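Local structure of protein ElaA (Pseudomonas aeruginosa, 1XEB) at residues Thr26-Val30 / Val31-Cys35; Arg65-Pro69 / Val70-Gly74; Leu121-Tyr124 / Tyr125-Gly129. The protein probably acts as an N-acetyltransferase of the GNAT superfamily, transferring an acetyl group from acetyl-CoA to an amine. All blocks are in the same frame, centred on the assembly; numbering follows the deposited sequence.

Interaction 1: Thr26-Val30 / Val31-Cys35; sequences TEVFV and VEQKC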
loop_
_atom_site.group_PDB
_atom_site.type_symbol
_atom_site.label_atom_id
_atom_site.label_comp_id
_atom_site.label_asym_id
_atom_site.label_seq_id
_atom_site.Cartn_x
_atom_site.Cartn_y
_atom_site.Cartn_z
ATOM N N THR A 26 -10.244 -3.764 -5.338
ATOM C CA THR A 26 -11.436 -4.565 -5.128
ATOM C C THR A 26 -11.229 -5.954 -5.702
ATOM O O THR A 26 -11.604 -6.971 -5.092
ATOM C CB THR A 26 -12.660 -3.936 -5.817
ATOM O OG1 THR A 26 -12.925 -2.650 -5.251
ATOM C CG2 THR A 26 -13.868 -4.815 -5.634
ATOM N N GLU A 27 -10.627 -5.995 -6.884
ATOM C CA GLU A 27 -10.386 -7.262 -7.549
ATOM C C GLU A 27 -9.560 -8.201 -6.684
ATOM O O GLU A 27 -9.853 -9.387 -6.604
ATOM C CB GLU A 27 -9.685 -7.017 -8.878
ATOM C CG GLU A 27 -9.265 -8.279 -9.618
ATOM C CD GLU A 27 -8.612 -7.946 -10.943
ATOM O OE1 GLU A 27 -9.356 -7.653 -11.910
ATOM O OE2 GLU A 27 -7.357 -7.951 -11.007
ATOM N N VAL A 28 -8.532 -7.666 -6.028
ATOM C CA VAL A 28 -7.680 -8.489 -5.184
ATOM C C VAL A 28 -8.148 -8.668 -3.740
ATOM O O VAL A 28 -8.313 -9.793 -3.298
ATOM C CB VAL A 28 -6.239 -7.965 -5.199
ATOM C CG1 VAL A 28 -5.355 -8.792 -4.274
ATOM C CG2 VAL A 28 -5.707 -8.037 -6.631
ATOM N N PHE A 29 -8.365 -7.580 -3.007
ATOM C CA PHE A 29 -8.794 -7.684 -1.607
ATOM C C PHE A 29 -10.237 -8.132 -1.414
ATOM O O PHE A 29 -10.540 -8.800 -0.429
ATOM C CB PHE A 29 -8.562 -6.356 -0.869
ATOM C CG PHE A 29 -7.130 -5.923 -0.861
ATOM C CD1 PHE A 29 -6.774 -4.647 -1.278
ATOM C CD2 PHE A 29 -6.127 -6.816 -0.498
ATOM C CE1 PHE A 29 -5.444 -4.261 -1.347
ATOM C CE2 PHE A 29 -4.797 -6.445 -0.562
ATOM C CZ PHE A 29 -4.448 -5.161 -0.991
ATOM N N VAL A 30 -11.128 -7.780 -2.335
ATOM C CA VAL A 30 -12.513 -8.211 -2.201
ATOM C C VAL A 30 -12.796 -9.520 -2.935
ATOM O O VAL A 30 -13.165 -10.515 -2.324
ATOM C CB VAL A 30 -13.504 -7.156 -2.729
ATOM C CG1 VAL A 30 -14.930 -7.683 -2.615
ATOM C CG2 VAL A 30 -13.366 -5.876 -1.954
ATOM N N VAL A 31 -12.599 -9.535 -4.247
ATOM C CA VAL A 31 -12.909 -10.732 -5.018
ATOM C C VAL A 31 -12.010 -11.950 -4.884
ATOM O O VAL A 31 -12.424 -12.975 -4.346
ATOM C CB VAL A 31 -13.038 -10.408 -6.514
ATOM C CG1 VAL A 31 -13.478 -11.674 -7.289
ATOM C CG2 VAL A 31 -14.040 -9.283 -6.709
ATOM N N GLU A 32 -10.783 -11.868 -5.373
ATOM C CA GLU A 32 -9.944 -13.047 -5.287
ATOM C C GLU A 32 -9.683 -13.499 -3.857
ATOM O O GLU A 32 -9.441 -14.683 -3.614
ATOM C CB GLU A 32 -8.639 -12.847 -6.065
ATOM C CG GLU A 32 -7.554 -12.063 -5.393
ATOM C CD GLU A 32 -6.261 -12.118 -6.194
ATOM O OE1 GLU A 32 -6.284 -11.668 -7.364
ATOM O OE2 GLU A 32 -5.236 -12.618 -5.664
ATOM N N GLN A 33 -9.766 -12.579 -2.901
ATOM C CA GLN A 33 -9.546 -12.944 -1.508
ATOM C C GLN A 33 -10.860 -13.190 -0.756
ATOM O O GLN A 33 -10.870 -13.396 0.457
ATOM C CB GLN A 33 -8.683 -11.880 -0.801
ATOM C CG GLN A 33 -7.202 -11.913 -1.253
ATOM C CD GLN A 33 -6.324 -10.925 -0.513
ATOM O OE1 GLN A 33 -6.813 -10.134 0.292
ATOM N NE2 GLN A 33 -5.021 -10.958 -0.787
ATOM N N LYS A 34 -11.962 -13.172 -1.500
ATOM C CA LYS A 34 -13.300 -13.427 -0.969
ATOM C C LYS A 34 -13.557 -12.750 0.363
ATOM O O LYS A 34 -13.921 -13.390 1.358
ATOM C CB LYS A 34 -13.504 -14.940 -0.865
ATOM C CG LYS A 34 -13.367 -15.620 -2.233
ATOM C CD LYS A 34 -13.135 -17.121 -2.131
ATOM C CE LYS A 34 -12.988 -17.735 -3.520
ATOM N NZ LYS A 34 -11.839 -18.681 -3.614
ATOM N N CYS A 35 -13.393 -11.438 0.358
ATOM C CA CYS A 35 -13.555 -10.640 1.553
ATOM C C CYS A 35 -14.505 -9.473 1.283
ATOM O O CYS A 35 -14.113 -8.458 0.732
ATOM C CB CYS A 35 -12.178 -10.133 1.984
ATOM S SG CYS A 35 -12.167 -9.268 3.552
HETATM O O HOH W 1 -8.781 -9.037 1.856
#
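V30 O meets C35 N where helix 15-32 ends in a Schellman motif. That bond is 2.8 Å from C35 N to V30 O, lies in the carbonyl plane and uses a lone pair; inside it, K34 N bonds V31 O. K34 takes the positive phi of the C-prime position, unusual for a residue with a CB.

The last turn of the helix widens to pi-type spacing. V31 N donates to T26 O at 2.9 Å, meeting it almost end-on with a C=O...N angle of 168°, and T26 O also accepts from V30 N, so a single carbonyl serves both a pi-type and an alpha-type bond. E32 N to E27 O, also 2.9 Å, repeats the pi spacing, and Q33 N reaches V28 O only weakly.

Among the side chains, V28 and E32 run side by side. With chi1 at 80°, E32 CG sits between its backbone N and carbonyl carbon, which folds the chain back along V28 and brings OE1 to 3.7 Å from V28 CG2; OE2 goes on to a salt bridge with R88. The branched V28 suits the buried face, where it packs on V82 of strand 76-83.

F29 and Q33 also lie alongside each other. Q33 OE1 comes to the edge of the F29 ring, in its plane, 3.5 Å from CD2, and a water donates to both Q33 OE1 (2.7 Å) and F29 O (2.9 Å).

Interaction 2: Arg65-Pro69 / Val70-Gly74; sequences RLLDP and VRHEG
P69 O collects two backbone N-H groups from the residues that follow it, H72 and G74, where strand 59-67 leaves the sheet through a type I beta turn, P69 to H72. H72 N closes the turn at 2.9 Å from P69 O, from above the carbonyl plane (71° out of it), whereas G74 N arrives at 3.0 Å from P69 O through the opposite face. Proline suits the start of the turn, because its ring holds phi near the value found here just before the chain bends at V70 and R71, and G74 readily adopts the positive phi of the way out. The P69 ring packs on W108 and T111.

D68 holds the turn from the side. With chi1 of 71° its carboxylate is brought close to the turn, where OD2 accepts from R71 N at 3.0 Å, nearly along the C-O axis; OD1 is hydrogen-bonded to D48 N. One short acid thus ties the turn to a neighbouring loop, while the R71 side chain slants past it and its guanidinium leads away.

H72 folds back to the strand end. L67 CD2 lies over one face of the imidazole, a CH-pi contact 3.9 Å from the ring centroid, and L67 CB reaches the same ring. At the ring's edge, H72 CD2 comes within 3.0 Å of D68 O.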
loop_
_atom_site.group_PDB
_atom_site.type_symbol
_atom_site.label_atom_id
_atom_site.label_comp_id
_atom_site.label_asym_id
_atom_site.label_seq_id
_atom_site.Cartn_x
_atom_site.Cartn_y
_atom_site.Cartn_z
ATOM N N ARG A 65 -0.837 2.505 -1.276
ATOM C CA ARG A 65 -1.265 3.779 -0.738
ATOM C C ARG A 65 -0.414 4.242 0.447
ATOM O O ARG A 65 -0.004 3.441 1.298
ATOM C CB ARG A 65 -2.730 3.671 -0.306
ATOM C CG ARG A 65 -3.291 4.932 0.313
ATOM C CD ARG A 65 -4.751 4.752 0.680
ATOM N NE ARG A 65 -4.945 3.790 1.763
ATOM C CZ ARG A 65 -6.135 3.489 2.277
ATOM N NH1 ARG A 65 -7.232 4.076 1.798
ATOM N NH2 ARG A 65 -6.231 2.606 3.269
ATOM N N LEU A 66 -0.166 5.546 0.481
ATOM C CA LEU A 66 0.591 6.171 1.545
ATOM C C LEU A 66 -0.294 7.175 2.311
ATOM O O LEU A 66 -0.785 8.147 1.737
ATOM C CB LEU A 66 1.819 6.881 0.951
ATOM C CG LEU A 66 2.819 5.908 0.319
ATOM C CD1 LEU A 66 3.487 6.516 -0.898
ATOM C CD2 LEU A 66 3.837 5.522 1.342
ATOM N N LEU A 67 -0.507 6.933 3.603
ATOM C CA LEU A 67 -1.296 7.852 4.428
ATOM C C LEU A 67 -0.326 8.806 5.147
ATOM O O LEU A 67 0.687 8.355 5.695
ATOM C CB LEU A 67 -2.124 7.064 5.446
ATOM C CG LEU A 67 -3.320 6.236 4.951
ATOM C CD1 LEU A 67 -2.930 5.445 3.740
ATOM C CD2 LEU A 67 -3.805 5.300 6.054
ATOM N N ASP A 68 -0.619 10.109 5.145
ATOM C CA ASP A 68 0.266 11.089 5.786
ATOM C C ASP A 68 0.318 10.982 7.306
ATOM O O ASP A 68 -0.661 10.608 7.959
ATOM C CB ASP A 68 -0.091 12.535 5.388
ATOM C CG ASP A 68 -1.391 13.022 5.997
ATOM O OD1 ASP A 68 -2.392 13.070 5.256
ATOM O OD2 ASP A 68 -1.418 13.365 7.206
ATOM N N PRO A 69 1.472 11.341 7.888
ATOM C CA PRO A 69 1.735 11.298 9.324
ATOM C C PRO A 69 0.920 12.171 10.277
ATOM O O PRO A 69 0.591 11.708 11.373
ATOM C CB PRO A 69 3.241 11.560 9.398
ATOM C CG PRO A 69 3.483 12.449 8.243
ATOM C CD PRO A 69 2.662 11.812 7.157
ATOM N N VAL A 70 0.577 13.407 9.908
ATOM C CA VAL A 70 -0.199 14.203 10.860
ATOM C C VAL A 70 -1.566 13.557 11.111
ATOM O O VAL A 70 -2.101 13.642 12.210
ATOM C CB VAL A 70 -0.383 15.678 10.412
ATOM C CG1 VAL A 70 0.703 16.065 9.434
ATOM C CG2 VAL A 70 -1.784 15.913 9.870
ATOM N N ARG A 71 -2.121 12.890 10.097
ATOM C CA ARG A 71 -3.410 12.222 10.259
ATOM C C ARG A 71 -3.274 10.833 10.877
ATOM O O ARG A 71 -4.272 10.174 11.175
ATOM C CB ARG A 71 -4.133 12.124 8.917
ATOM C CG ARG A 71 -5.284 13.111 8.795
ATOM C CD ARG A 71 -5.473 13.593 7.383
ATOM N NE ARG A 71 -6.626 14.489 7.280
ATOM C CZ ARG A 71 -7.889 14.125 7.501
ATOM N NH1 ARG A 71 -8.864 15.014 7.381
ATOM N NH2 ARG A 71 -8.186 12.875 7.836
ATOM N N HIS A 72 -2.034 10.398 11.099
ATOM C CA HIS A 72 -1.796 9.088 11.685
ATOM C C HIS A 72 -0.738 9.056 12.792
ATOM O O HIS A 72 0.304 8.402 12.690
ATOM C CB HIS A 72 -1.486 8.107 10.554
ATOM C CG HIS A 72 -2.618 7.977 9.585
ATOM N ND1 HIS A 72 -3.781 7.309 9.901
ATOM C CD2 HIS A 72 -2.835 8.561 8.382
ATOM C CE1 HIS A 72 -4.666 7.497 8.939
ATOM N NE2 HIS A 72 -4.117 8.255 8.006
ATOM N N GLU A 73 -1.028 9.793 13.857
ATOM C CA GLU A 73 -0.179 9.856 15.034
ATOM C C GLU A 73 1.343 9.799 14.825
ATOM O O GLU A 73 2.043 9.093 15.556
ATOM C CB GLU A 73 -0.583 8.741 15.991
ATOM C CG GLU A 73 -2.047 8.734 16.392
ATOM C CD GLU A 73 -2.954 8.126 15.337
ATOM O OE1 GLU A 73 -2.483 7.246 14.575
ATOM O OE2 GLU A 73 -4.140 8.510 15.288
ATOM N N GLY A 74 1.846 10.538 13.835
ATOM C CA GLY A 74 3.281 10.585 13.586
ATOM C C GLY A 74 3.989 9.437 12.890
ATOM O O GLY A 74 5.187 9.234 13.097
#

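Interaction 3: Leu121-Tyr124 / Tyr125-Gly129; sequences LQAY and YGRYG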
loop_
_atom_site.group_PDB
_atom_site.type_symbol
_atom_site.label_atom_id
_atom_site.label_comp_id
_atom_site.label_asym_id
_atom_site.label_seq_id
_atom_site.Cartn_x
_atom_site.Cartn_y
_atom_site.Cartn_z
ATOM N N LEU A 121 4.191 -13.288 6.457
ATOM C CA LEU A 121 5.277 -12.608 5.754
ATOM C C LEU A 121 5.919 -11.546 6.631
ATOM O O LEU A 121 6.234 -10.446 6.182
ATOM C CB LEU A 121 4.790 -12.005 4.425
ATOM C CG LEU A 121 3.318 -11.643 4.221
ATOM C CD1 LEU A 121 2.904 -10.659 5.286
ATOM C CD2 LEU A 121 3.105 -11.048 2.823
ATOM N N GLN A 122 6.131 -11.910 7.892
ATOM C CA GLN A 122 6.722 -11.015 8.882
ATOM C C GLN A 122 8.238 -10.859 8.674
ATOM O O GLN A 122 8.797 -9.795 8.948
ATOM C CB GLN A 122 6.401 -11.540 10.291
ATOM C CG GLN A 122 6.821 -10.642 11.439
ATOM C CD GLN A 122 6.395 -11.185 12.808
ATOM O OE1 GLN A 122 6.925 -10.777 13.850
ATOM N NE2 GLN A 122 5.428 -12.097 12.808
ATOM N N ALA A 123 8.895 -11.904 8.169
ATOM C CA ALA A 123 10.336 -11.844 7.919
ATOM C C ALA A 123 10.608 -10.993 6.683
ATOM O O ALA A 123 11.569 -10.222 6.634
ATOM C CB ALA A 123 10.899 -13.240 7.715
ATOM N N TYR A 124 9.751 -11.146 5.685
ATOM C CA TYR A 124 9.866 -10.410 4.437
ATOM C C TYR A 124 10.060 -8.913 4.659
ATOM O O TYR A 124 10.869 -8.277 3.995
ATOM C CB TYR A 124 8.614 -10.660 3.594
ATOM C CG TYR A 124 8.572 -9.900 2.299
ATOM C CD1 TYR A 124 8.104 -8.583 2.248
ATOM C CD2 TYR A 124 8.983 -10.501 1.115
ATOM C CE1 TYR A 124 8.044 -7.886 1.034
ATOM C CE2 TYR A 124 8.930 -9.815 -0.093
ATOM C CZ TYR A 124 8.458 -8.513 -0.125
ATOM O OH TYR A 124 8.392 -7.866 -1.332
ATOM N N TYR A 125 9.306 -8.353 5.597
ATOM C CA TYR A 125 9.393 -6.929 5.900
ATOM C C TYR A 125 10.558 -6.640 6.830
ATOM O O TYR A 125 11.171 -5.581 6.754
ATOM C CB TYR A 125 8.087 -6.448 6.539
ATOM C CG TYR A 125 6.915 -6.513 5.601
ATOM C CD1 TYR A 125 6.762 -5.581 4.579
ATOM C CD2 TYR A 125 5.983 -7.536 5.699
ATOM C CE1 TYR A 125 5.713 -5.672 3.680
ATOM C CE2 TYR A 125 4.937 -7.639 4.805
ATOM C CZ TYR A 125 4.805 -6.708 3.796
ATOM O OH TYR A 125 3.772 -6.839 2.885
ATOM N N GLY A 126 10.856 -7.584 7.712
ATOM C CA GLY A 126 11.955 -7.385 8.630
ATOM C C GLY A 126 13.221 -7.090 7.857
ATOM O O GLY A 126 14.122 -6.422 8.361
ATOM N N ARG A 127 13.290 -7.590 6.625
ATOM C CA ARG A 127 14.462 -7.362 5.786
ATOM C C ARG A 127 14.472 -5.945 5.244
ATOM O O ARG A 127 15.499 -5.455 4.769
ATOM C CB ARG A 127 14.510 -8.376 4.638
ATOM C CG ARG A 127 15.222 -9.667 5.034
ATOM C CD ARG A 127 14.404 -10.890 4.685
ATOM N NE ARG A 127 14.800 -12.032 5.503
ATOM C CZ ARG A 127 14.155 -13.195 5.521
ATOM N NH1 ARG A 127 13.076 -13.367 4.762
ATOM N NH2 ARG A 127 14.587 -14.182 6.293
ATOM N N TYR A 128 13.325 -5.285 5.309
ATOM C CA TYR A 128 13.246 -3.906 4.850
ATOM C C TYR A 128 13.426 -3.021 6.069
ATOM O O TYR A 128 13.270 -1.806 6.014
ATOM C CB TYR A 128 11.905 -3.642 4.187
ATOM C CG TYR A 128 11.883 -3.961 2.718
ATOM C CD1 TYR A 128 12.093 -2.960 1.772
ATOM C CD2 TYR A 128 11.612 -5.250 2.271
ATOM C CE1 TYR A 128 12.022 -3.232 0.411
ATOM C CE2 TYR A 128 11.538 -5.537 0.911
ATOM C CZ TYR A 128 11.738 -4.525 -0.014
ATOM O OH TYR A 128 11.622 -4.785 -1.361
ATOM N N GLY A 129 13.752 -3.657 7.183
ATOM C CA GLY A 129 13.974 -2.908 8.397
ATOM C C GLY A 129 12.775 -2.745 9.294
ATOM O O GLY A 129 12.837 -2.000 10.273
#
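Y124 and Y125 form an edge-to-face pair: the edge of the Y124 ring points at the face of Y125, with centroids 5.2 Å apart and planes at 76°. Y124 CD1 stands over the middle of the Y125 ring and comes within 4.0 Å of its CE1. Neighbouring residues can meet in this way because their first torsions differ: Y124 has CG anti to its N (chi1 177°), while Y125 has CG beside its N (chi1 -66°), which sets the edge of the first ring against the face of the second. L121 lies alongside Y125, its CD1 in the plane of that ring at the edge, 3.7 Å from Y125 CE2. Beyond the pair, Y125 packs on L115, A117 and M147 of the sheet; a large flat side chain suits this place, where a short helix has to be seated on strands.

Y128 completes an aromatic cluster with Y124, the two rings meeting obliquely with centroids 6.0 Å apart. Y124 O lies at the edge of the Y128 ring, in its plane, 3.6 Å from CD2. The Y128 hydroxyl is hydrogen-bonded to H94 ND1, and the H94 ring also meets Y124.

Helix 122-126 is short, and a Schellman motif ends it, with G129 as the C-prime residue. Its positive phi suits glycine, since a CB would press on the preceding carbonyl oxygen.

Toward the polar edge, G126 N donates to Q122 O at 3.3 Å. R127, bent at chi2, lays one face of its guanidinium on A123 CB, which sits 3.7 Å from R127 NH1.

Interactions 1 and 3 are surface contacts at helix ends, each closed by a Schellman motif, whereas interaction 2 is a turn, partly buried, between two neighbouring strands of the sheet. Helix 15-32 and helix 122-126 end differently: K34 supplies the positive phi in interaction 1, glycine in interaction 3. Interaction 1 relies mainly on backbone bonds and a water, interaction 3 on aromatic rings, and interaction 2 on a carboxylate and a shared carbonyl. Both 1 and 2 touch strand 76-83, and helix 92-108 is met by 2 through W108 and by 3 through H94. Their centres lie 21 to 25 Å apart, and none touches another.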